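Local atomic coordinates of serpin-ZX (Arabidopsis thaliana, PDB entry 3LE2), a protein that inhibits target proteases such as metacaspase-9 and RD21A, offering a reactive centre loop whose cleavage leaves the protease covalently bound to the serpin. Residues V373-E376 and V381-F384. Numbering follows the deposited sequence.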
ATOM      1  N   VAL A 373      -5.086   6.722   1.399  1.00 23.79           N
ATOM      2  CA  VAL A 373      -5.410   5.297   1.365  1.00 23.95           C
ATOM      3  C   VAL A 373      -6.014   4.928  -0.002  1.00 26.35           C
ATOM      4  O   VAL A 373      -6.911   5.605  -0.498  1.00 24.73           O
ATOM      5  CB  VAL A 373      -6.384   4.896   2.512  1.00 28.82           C
ATOM      6  CG1 VAL A 373      -6.791   3.430   2.395  1.00 23.95           C
ATOM      7  CG2 VAL A 373      -5.749   5.168   3.876  1.00 23.96           C
ATOM      8  N   VAL A 374      -5.493   3.877  -0.624  1.00 24.43           N
ATOM      9  CA  VAL A 374      -6.048   3.399  -1.881  1.00 26.68           C
ATOM     10  C   VAL A 374      -6.633   2.030  -1.614  1.00 26.39           C
ATOM     11  O   VAL A 374      -5.939   1.139  -1.144  1.00 27.19           O
ATOM     12  CB  VAL A 374      -5.000   3.304  -3.020  1.00 29.73           C
ATOM     13  CG1 VAL A 374      -5.593   2.568  -4.230  1.00 25.09           C
ATOM     14  CG2 VAL A 374      -4.501   4.693  -3.429  1.00 22.04           C
ATOM     15  N   THR A 375      -7.922   1.874  -1.896  1.00 24.91           N
ATOM     16  CA  THR A 375      -8.595   0.629  -1.591  1.00 33.03           C
ATOM     17  C   THR A 375      -9.397   0.137  -2.764  1.00 33.57           C
ATOM     18  O   THR A 375      -9.828   0.907  -3.628  1.00 24.63           O
ATOM     19  CB  THR A 375      -9.619   0.803  -0.470  1.00 36.49           C
ATOM     20  OG1 THR A 375     -10.703   1.588  -0.970  1.00 47.17           O
ATOM     21  CG2 THR A 375      -9.005   1.511   0.715  1.00 30.36           C
ATOM     22  N   GLU A 376      -9.618  -1.167  -2.761  1.00 30.30           N
ATOM     23  CA  GLU A 376     -10.521  -1.768  -3.700  1.00 24.92           C
ATOM     24  C   GLU A 376     -11.817  -1.924  -2.904  1.00 31.08           C
ATOM     25  O   GLU A 376     -11.857  -2.597  -1.866  1.00 30.20           O
ATOM     26  CB  GLU A 376      -9.937  -3.089  -4.216  1.00 24.13           C
ATOM     27  CG  GLU A 376     -10.632  -3.638  -5.455  1.00 34.14           C
ATOM     28  CD  GLU A 376     -12.052  -4.101  -5.154  1.00 36.60           C
ATOM     29  OE1 GLU A 376     -12.193  -5.018  -4.316  1.00 37.55           O
ATOM     30  OE2 GLU A 376     -13.016  -3.540  -5.732  1.00 32.94           O
ATOM     31  N   VAL A 381     -10.173  -4.515   0.420  1.00 24.57           N
ATOM     32  CA  VAL A 381      -8.721  -4.664   0.523  1.00 25.51           C
ATOM     33  C   VAL A 381      -7.986  -3.328   0.255  1.00 30.52           C
ATOM     34  O   VAL A 381      -8.335  -2.583  -0.663  1.00 25.39           O
ATOM     35  CB  VAL A 381      -8.208  -5.788  -0.425  1.00 34.00           C
ATOM     36  CG1 VAL A 381      -6.680  -5.715  -0.632  1.00 24.17           C
ATOM     37  CG2 VAL A 381      -8.624  -7.168   0.096  1.00 29.75           C
ATOM     38  N   VAL A 382      -6.975  -3.027   1.068  1.00 28.78           N
ATOM     39  CA  VAL A 382      -6.201  -1.786   0.916  1.00 29.94           C
ATOM     40  C   VAL A 382      -4.918  -2.003   0.104  1.00 26.76           C
ATOM     41  O   VAL A 382      -4.056  -2.769   0.520  1.00 24.31           O
ATOM     42  CB  VAL A 382      -5.836  -1.218   2.309  1.00 31.32           C
ATOM     43  CG1 VAL A 382      -4.877  -0.016   2.206  1.00 24.20           C
ATOM     44  CG2 VAL A 382      -7.118  -0.881   3.089  1.00 29.89           C
ATOM     45  N   LEU A 383      -4.790  -1.337  -1.048  1.00 26.02           N
ATOM     46  CA  LEU A 383      -3.558  -1.423  -1.856  1.00 30.72           C
ATOM     47  C   LEU A 383      -2.412  -0.580  -1.323  1.00 24.49           C
ATOM     48  O   LEU A 383      -1.264  -1.009  -1.352  1.00 29.77           O
ATOM     49  CB  LEU A 383      -3.797  -1.005  -3.310  1.00 23.50           C
ATOM     50  CG  LEU A 383      -4.507  -2.018  -4.192  1.00 31.49           C
ATOM     51  CD1 LEU A 383      -5.989  -2.087  -3.780  1.00 25.11           C
ATOM     52  CD2 LEU A 383      -4.360  -1.613  -5.645  1.00 25.77           C
ATOM     53  N   PHE A 384      -2.722   0.638  -0.882  1.00 24.28           N
ATOM     54  CA  PHE A 384      -1.684   1.584  -0.468  1.00 26.14           C
ATOM     55  C   PHE A 384      -2.136   2.383   0.732  1.00 26.29           C
ATOM     56  O   PHE A 384      -3.304   2.762   0.822  1.00 20.72           O
ATOM     57  CB  PHE A 384      -1.372   2.602  -1.583  1.00 22.25           C
ATOM     58  CG  PHE A 384      -0.736   2.011  -2.811  1.00 32.48           C
ATOM     59  CD1 PHE A 384       0.574   1.549  -2.779  1.00 25.68           C
ATOM     60  CD2 PHE A 384      -1.434   1.960  -4.014  1.00 29.85           C
ATOM     61  CE1 PHE A 384       1.171   1.025  -3.920  1.00 27.07           C
ATOM     62  CE2 PHE A 384      -0.845   1.432  -5.154  1.00 30.06           C
ATOM     63  CZ  PHE A 384       0.460   0.960  -5.106  1.00 26.78           C
TER
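Val374 and Phe384 form a hydrogen-bonded antiparallel pair and Thr375 and Val382 a non-hydrogen-bonded one, in a hairpin whose short strand axes run N to C at 142°. Between these pairs the register slips by one residue, which identifies a classic beta bulge: Leu383 and Phe384 both lie opposite Val374. The backbone of Leu383 is helix-like, turning both amides toward one acceptor, Val374 O. The bond from Leu383 N to Val374 O is short at 2.7 Å but bent (132° at the hydrogen), whereas Phe384 N reaches the same oxygen at 3.3 Å, in the carbonyl plane. Val374 N returns a bond to Phe384 O (2.9 Å), and beyond the bulge Glu376 N meets Val381 O at 2.8 Å, almost in line with the carbonyl.

Val374 and Phe384 point the same way, side by side; Val374 CB sits at the ring edge, 3.9 Å from Phe384 CD2. In Leu383, chi1 puts CG beside the backbone N, and the chi2 turn (72°) sends CD1 to Glu376 CB, 4.1 Å away. On the face bearing Thr375 and Val382, Thr375 CG2 touches Val382 CG2 at 3.9 Å.

The Glu376 carboxylate accepts bonds from Thr379 N, Ile378 N and Gln235 N. Strands 370-376 and 382-388 are neighbouring C-terminal strands of serpin sheet B, with 236-243 on the other edge of 370-376. Phe384 packs on sheet A strand 167-176 and Leu383 on helix 68-83; seven of the eight residues are buried.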